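Local coordinates for protein alpha-1,4-endofucoidanase (Mariniflexile fucanivorans, PDB 6DLH) that hydrolyses alpha-1,4 linkages inside fucoidan chains as a retaining endo-acting glycoside hydrolase of family 107, and carries several bound calcium ions, at residues 53-57 and 163-167; 674-680 and 707-713. All coordinates share one frame; numbering follows the deposited sequence.

Contact 1. Residues 53-57 and 163-167; sequences ERTFN and ADYPD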
loop_
_atom_site.group_PDB
_atom_site.type_symbol
_atom_site.label_atom_id
_atom_site.label_comp_id
_atom_site.label_asym_id
_atom_site.label_seq_id
_atom_site.Cartn_x
_atom_site.Cartn_y
_atom_site.Cartn_z
ATOM N N GLU A 53 0.198 7.049 1.215
ATOM C CA GLU A 53 1.208 7.809 1.928
ATOM C C GLU A 53 0.976 7.718 3.436
ATOM O O GLU A 53 -0.128 7.402 3.885
ATOM C CB GLU A 53 1.203 9.260 1.454
ATOM C CG GLU A 53 1.696 9.414 0.025
ATOM C CD GLU A 53 1.716 10.843 -0.481
ATOM O OE1 GLU A 53 1.866 11.756 0.356
ATOM O OE2 GLU A 53 1.577 11.039 -1.708
ATOM N N ARG A 54 2.042 8.024 4.190
ATOM C CA ARG A 54 2.066 8.059 5.647
ATOM C C ARG A 54 1.625 6.701 6.181
ATOM O O ARG A 54 0.540 6.574 6.728
ATOM C CB ARG A 54 1.250 9.252 6.165
ATOM C CG ARG A 54 1.608 10.561 5.478
ATOM C CD ARG A 54 1.032 11.845 6.059
ATOM N NE ARG A 54 1.600 12.183 7.362
ATOM C CZ ARG A 54 2.805 12.716 7.570
ATOM N NH1 ARG A 54 3.581 13.057 6.553
ATOM N NH2 ARG A 54 3.233 12.901 8.808
ATOM N N THR A 55 2.470 5.684 5.984
ATOM C CA THR A 55 2.057 4.301 6.146
ATOM C C THR A 55 2.409 3.769 7.533
ATOM O O THR A 55 2.027 2.652 7.869
ATOM C CB THR A 55 2.731 3.388 5.114
ATOM O OG1 THR A 55 4.134 3.424 5.381
ATOM C CG2 THR A 55 2.451 3.790 3.681
ATOM N N PHE A 56 3.131 4.577 8.321
ATOM C CA PHE A 56 3.775 4.161 9.560
ATOM C C PHE A 56 2.757 4.029 10.696
ATOM O O PHE A 56 1.642 4.536 10.600
ATOM C CB PHE A 56 4.825 5.205 9.949
ATOM C CG PHE A 56 4.353 6.627 9.776
ATOM C CD1 PHE A 56 3.375 7.163 10.607
ATOM C CD2 PHE A 56 4.862 7.424 8.762
ATOM C CE1 PHE A 56 2.926 8.465 10.431
ATOM C CE2 PHE A 56 4.418 8.728 8.592
ATOM C CZ PHE A 56 3.451 9.249 9.427
ATOM N N ASN A 57 3.180 3.356 11.777
ATOM C CA ASN A 57 2.509 3.371 13.070
ATOM C C ASN A 57 1.113 2.769 12.956
ATOM O O ASN A 57 0.157 3.319 13.502
ATOM C CB ASN A 57 2.477 4.769 13.693
ATOM C CG ASN A 57 3.857 5.279 14.051
ATOM O OD1 ASN A 57 4.761 4.495 14.349
ATOM N ND2 ASN A 57 4.029 6.591 14.000
ATOM N N ALA A 163 9.282 13.073 13.341
ATOM C CA ALA A 163 8.449 13.129 14.533
ATOM C C ALA A 163 7.402 12.014 14.573
ATOM O O ALA A 163 6.489 12.073 15.396
ATOM C CB ALA A 163 7.803 14.492 14.631
ATOM N N ASP A 164 7.535 10.999 13.704
ATOM C CA ASP A 164 6.618 9.866 13.701
ATOM C C ASP A 164 7.385 8.570 13.948
ATOM O O ASP A 164 6.821 7.597 14.444
ATOM C CB ASP A 164 5.754 9.824 12.434
ATOM C CG ASP A 164 4.653 10.871 12.428
ATOM O OD1 ASP A 164 4.850 11.935 11.802
ATOM O OD2 ASP A 164 3.608 10.622 13.053
ATOM N N TYR A 165 8.670 8.570 13.582
ATOM C CA TYR A 165 9.580 7.471 13.864
ATOM C C TYR A 165 10.917 8.059 14.316
ATOM O O TYR A 165 11.962 7.749 13.743
ATOM C CB TYR A 165 9.680 6.524 12.659
ATOM C CG TYR A 165 9.664 7.214 11.315
ATOM C CD1 TYR A 165 8.471 7.643 10.746
ATOM C CD2 TYR A 165 10.838 7.457 10.614
ATOM C CE1 TYR A 165 8.442 8.298 9.525
ATOM C CE2 TYR A 165 10.825 8.107 9.389
ATOM C CZ TYR A 165 9.623 8.529 8.843
ATOM O OH TYR A 165 9.590 9.181 7.644
ATOM N N PRO A 166 10.923 8.894 15.389
ATOM C CA PRO A 166 12.063 9.757 15.719
ATOM C C PRO A 166 13.449 9.118 15.795
ATOM O O PRO A 166 14.434 9.787 15.497
ATOM C CB PRO A 166 11.678 10.377 17.073
ATOM C CG PRO A 166 10.170 10.354 17.063
ATOM C CD PRO A 166 9.823 9.058 16.356
ATOM N N ASP A 167 13.526 7.836 16.173
ATOM C CA ASP A 167 14.833 7.222 16.367
ATOM C C ASP A 167 14.883 5.792 15.833
ATOM O O ASP A 167 15.652 4.977 16.339
ATOM C CB ASP A 167 15.329 7.351 17.815
ATOM C CG ASP A 167 14.235 7.348 18.871
ATOM O OD1 ASP A 167 13.574 6.303 19.027
ATOM O OD2 ASP A 167 14.051 8.399 19.528
#

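Contact 2. Residues 674-680 and 707-713; sequences ITKTSGP and NSFTFNL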
loop_
_atom_site.group_PDB
_atom_site.type_symbol
_atom_site.label_atom_id
_atom_site.label_comp_id
_atom_site.label_asym_id
_atom_site.label_seq_id
_atom_site.Cartn_x
_atom_site.Cartn_y
_atom_site.Cartn_z
ATOM N N ILE A 674 -20.093 22.656 31.597
ATOM C CA ILE A 674 -19.097 23.505 32.232
ATOM C C ILE A 674 -19.674 24.917 32.335
ATOM O O ILE A 674 -20.058 25.529 31.338
ATOM C CB ILE A 674 -17.731 23.453 31.508
ATOM C CG1 ILE A 674 -17.227 22.015 31.351
ATOM C CG2 ILE A 674 -16.704 24.329 32.213
ATOM C CD1 ILE A 674 -15.851 21.897 30.738
ATOM N N THR A 675 -19.777 25.396 33.577
ATOM C CA THR A 675 -20.188 26.758 33.871
ATOM C C THR A 675 -19.028 27.469 34.564
ATOM O O THR A 675 -18.237 26.844 35.265
ATOM C CB THR A 675 -21.473 26.775 34.708
ATOM O OG1 THR A 675 -21.176 26.046 35.899
ATOM C CG2 THR A 675 -22.652 26.132 34.009
ATOM N N LYS A 676 -18.909 28.773 34.313
ATOM C CA LYS A 676 -17.900 29.583 34.969
ATOM C C LYS A 676 -18.444 29.970 36.339
ATOM O O LYS A 676 -19.644 30.213 36.476
ATOM C CB LYS A 676 -17.604 30.833 34.139
ATOM C CG LYS A 676 -16.404 31.653 34.593
ATOM C CD LYS A 676 -16.375 33.009 33.923
ATOM C CE LYS A 676 -15.100 33.782 34.176
ATOM N NZ LYS A 676 -15.136 35.086 33.475
ATOM N N THR A 677 -17.545 30.020 37.333
ATOM C CA THR A 677 -17.925 30.318 38.703
ATOM C C THR A 677 -17.137 31.507 39.262
ATOM O O THR A 677 -17.610 32.144 40.202
ATOM C CB THR A 677 -17.918 29.064 39.590
ATOM O OG1 THR A 677 -16.603 28.510 39.543
ATOM C CG2 THR A 677 -18.963 28.038 39.196
ATOM N N SER A 678 -15.959 31.817 38.696
ATOM C CA SER A 678 -15.241 33.023 39.095
ATOM C C SER A 678 -14.076 33.330 38.155
ATOM O O SER A 678 -13.705 32.495 37.330
ATOM C CB SER A 678 -14.781 32.958 40.532
ATOM O OG SER A 678 -13.611 32.168 40.654
ATOM N N GLY A 679 -13.521 34.546 38.305
ATOM C CA GLY A 679 -12.318 35.014 37.627
ATOM C C GLY A 679 -12.619 36.140 36.637
ATOM O O GLY A 679 -13.779 36.355 36.288
ATOM N N PRO A 680 -11.587 36.861 36.128
ATOM C CA PRO A 680 -11.777 37.987 35.201
ATOM C C PRO A 680 -12.808 37.806 34.084
ATOM O O PRO A 680 -12.995 36.703 33.566
ATOM C CB PRO A 680 -10.379 38.159 34.592
ATOM C CG PRO A 680 -9.455 37.769 35.727
ATOM C CD PRO A 680 -10.164 36.631 36.433
ATOM N N ASN A 707 -3.949 35.032 35.408
ATOM C CA ASN A 707 -5.384 35.228 35.536
ATOM C C ASN A 707 -6.025 33.921 35.987
ATOM O O ASN A 707 -6.013 32.940 35.245
ATOM C CB ASN A 707 -6.015 35.671 34.211
ATOM C CG ASN A 707 -5.714 37.108 33.836
ATOM O OD1 ASN A 707 -6.635 37.869 33.540
ATOM N ND2 ASN A 707 -4.444 37.494 33.851
ATOM N N SER A 708 -6.600 33.930 37.198
ATOM C CA SER A 708 -7.131 32.718 37.797
ATOM C C SER A 708 -8.646 32.647 37.609
ATOM O O SER A 708 -9.358 33.624 37.840
ATOM C CB SER A 708 -6.718 32.617 39.242
ATOM O OG SER A 708 -7.256 31.448 39.841
ATOM N N PHE A 709 -9.125 31.476 37.180
ATOM C CA PHE A 709 -10.540 31.249 36.930
ATOM C C PHE A 709 -10.970 29.945 37.592
ATOM O O PHE A 709 -10.140 29.085 37.875
ATOM C CB PHE A 709 -10.823 31.152 35.427
ATOM C CG PHE A 709 -10.397 32.347 34.612
ATOM C CD1 PHE A 709 -9.085 32.477 34.173
ATOM C CD2 PHE A 709 -11.308 33.338 34.277
ATOM C CE1 PHE A 709 -8.693 33.577 33.424
ATOM C CE2 PHE A 709 -10.913 34.439 33.529
ATOM C CZ PHE A 709 -9.609 34.555 33.103
ATOM N N THR A 710 -12.277 29.798 37.830
ATOM C CA THR A 710 -12.793 28.535 38.332
ATOM C C THR A 710 -13.975 28.105 37.464
ATOM O O THR A 710 -14.780 28.936 37.041
ATOM C CB THR A 710 -13.085 28.592 39.844
ATOM O OG1 THR A 710 -14.250 29.388 40.071
ATOM C CG2 THR A 710 -11.929 29.130 40.663
ATOM N N PHE A 711 -14.059 26.798 37.200
ATOM C CA PHE A 711 -15.093 26.261 36.332
ATOM C C PHE A 711 -15.715 25.031 36.982
ATOM O O PHE A 711 -15.035 24.253 37.644
ATOM C CB PHE A 711 -14.538 25.968 34.930
ATOM C CG PHE A 711 -14.271 27.193 34.085
ATOM C CD1 PHE A 711 -13.039 27.833 34.122
ATOM C CD2 PHE A 711 -15.257 27.720 33.260
ATOM C CE1 PHE A 711 -12.797 28.959 33.348
ATOM C CE2 PHE A 711 -15.016 28.851 32.490
ATOM C CZ PHE A 711 -13.786 29.472 32.539
ATOM N N ASN A 712 -17.020 24.862 36.775
ATOM C CA ASN A 712 -17.723 23.764 37.410
ATOM C C ASN A 712 -18.210 22.783 36.348
ATOM O O ASN A 712 -18.739 23.188 35.315
ATOM C CB ASN A 712 -18.790 24.245 38.401
ATOM C CG ASN A 712 -19.549 23.097 39.033
ATOM O OD1 ASN A 712 -19.214 22.653 40.131
ATOM N ND2 ASN A 712 -20.550 22.585 38.332
ATOM N N LEU A 713 -18.037 21.494 36.659
ATOM C CA LEU A 713 -18.325 20.378 35.777
ATOM C C LEU A 713 -19.310 19.450 36.493
ATOM O O LEU A 713 -18.958 18.851 37.506
ATOM C CB LEU A 713 -16.967 19.714 35.525
ATOM C CG LEU A 713 -16.933 18.475 34.636
ATOM C CD1 LEU A 713 -17.333 18.808 33.203
ATOM C CD2 LEU A 713 -15.542 17.864 34.674
#

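Contact 1. Residues 53-57 and 163-167
F56 and D164 meet where two loops of the catalytic domain come together. Segment 53-57 follows strand 46-49 and segment 163-167 follows strand 143-149; these strands are parallel, so both loops lie on the C-terminal side of the sheet, consistent with a (beta/alpha)-barrel-like domain as in the related GH29 fucosidases. The tight part is the phenyl ring. CB of D164 sits over one face of it as a CH-pi contact, 3.9 Å from the F56 ring centroid and displaced somewhat towards the rim, and the carboxylate continues the stack with its plane only 22° from that of the ring. F56 reaches this place because its CG lies between the backbone N and the carbonyl carbon (chi1 43°), a confined rotamer that sends the ring towards 163-167. A second aromatic, Y165, closes in obliquely, CD2 of F56 lying 3.8 Å from CE1 of Y165. Tyrosine suits the spot because its ring packs here while its hydroxyl binds the carbonyl of I90. An alanine in place of F56 would probably leave D164 CB and the Y165 ring without the surface they pack on and open a gap between the loops.

The polar side is looser. R54, only partly exposed, makes a salt bridge to E390 through NE; bending at chi3, it also sets NH2 3.5 Å from OD1 of D164, a longer, secondary salt bridge with the guanidinium and carboxylate steeply turned against each other. N57 suits its place because its amide serves two loops: OD1 accepts from the backbone N of L119, while ND2 donates to the backbone O of D164 over 3.0 Å, nearly straight at 172° and with that oxygen in the plane of the amide.

Contact 2. Residues 674-680 and 707-713
Antiparallel strand pairing joins 674-678 to 707-713 at the edge of a four-stranded sheet in the last Ig-like domain of the chain, and a classic beta bulge interrupts its register. Before the bulge, T675 and N712 form a hydrogen-bonded pair, N of N712 reaching O of T675 at 2.8 Å. T677 and S678 then both face T710. N of T677 donates to O of T710, and N of T710 returns to O of S678, approaching from above the carbonyl plane. Small hydroxyl residues suit this place: OG1 of T710 is hydrogen-bonded to OG1 of T677 at 2.6 Å and to OG of S678 at 2.9 Å. T710 can reach both because its OG1 lies between its backbone N and carbonyl carbon (chi1 72°).

On the other face the residues are larger. I674 sets CG2 3.8 Å from CD2 of F711 and CG1 against CD1 of L713, while CB and CG of K676 approach the F711 ring obliquely, CB lying 3.7 Å from CE2 of F711. The extended lysine passes CE by the edge of the F709 ring and brings NZ 2.7 Å from O of P680; L683 O is a further partner. CD of P680 rests over a face of the F709 ring, 4.1 Å from its centroid, a CH-pi contact suited to a rigid proline. Glycine suits position G679: a CB there would clash with O of S708 and CD2 of F709, and the backbone angles would jam it against O of S678.

Strand 674-678 is outermost in this sheet, whereas 705-713 lies between it and 720-729, bonded through F709 to I724 and F711 to A722. The F711 ring also packs on I724, and both F711 and I674 touch I685 of strand 684-689.

From the N terminus, the chain leaves strand 46-49, makes the 53-57 loop and returns at 163-167 after 105 intervening residues, so contact 1 closes a long loop that includes strands 80-84 and 143-149 of the catalytic parallel sheet. It is complete long before contact 2 opens: the two follow in series, neither nested nor crossed. The chain then runs on through the Ig-like domains to 674-680, and contact 2 closes when 707-713 comes back after 26 residues containing strands 684-689 and 692-697. The nearest atoms of contacts 1 and 2 are about 29 Å apart; contact 1 ties loops of the catalytic domain together, contact 2 strands of the last Ig-like domain.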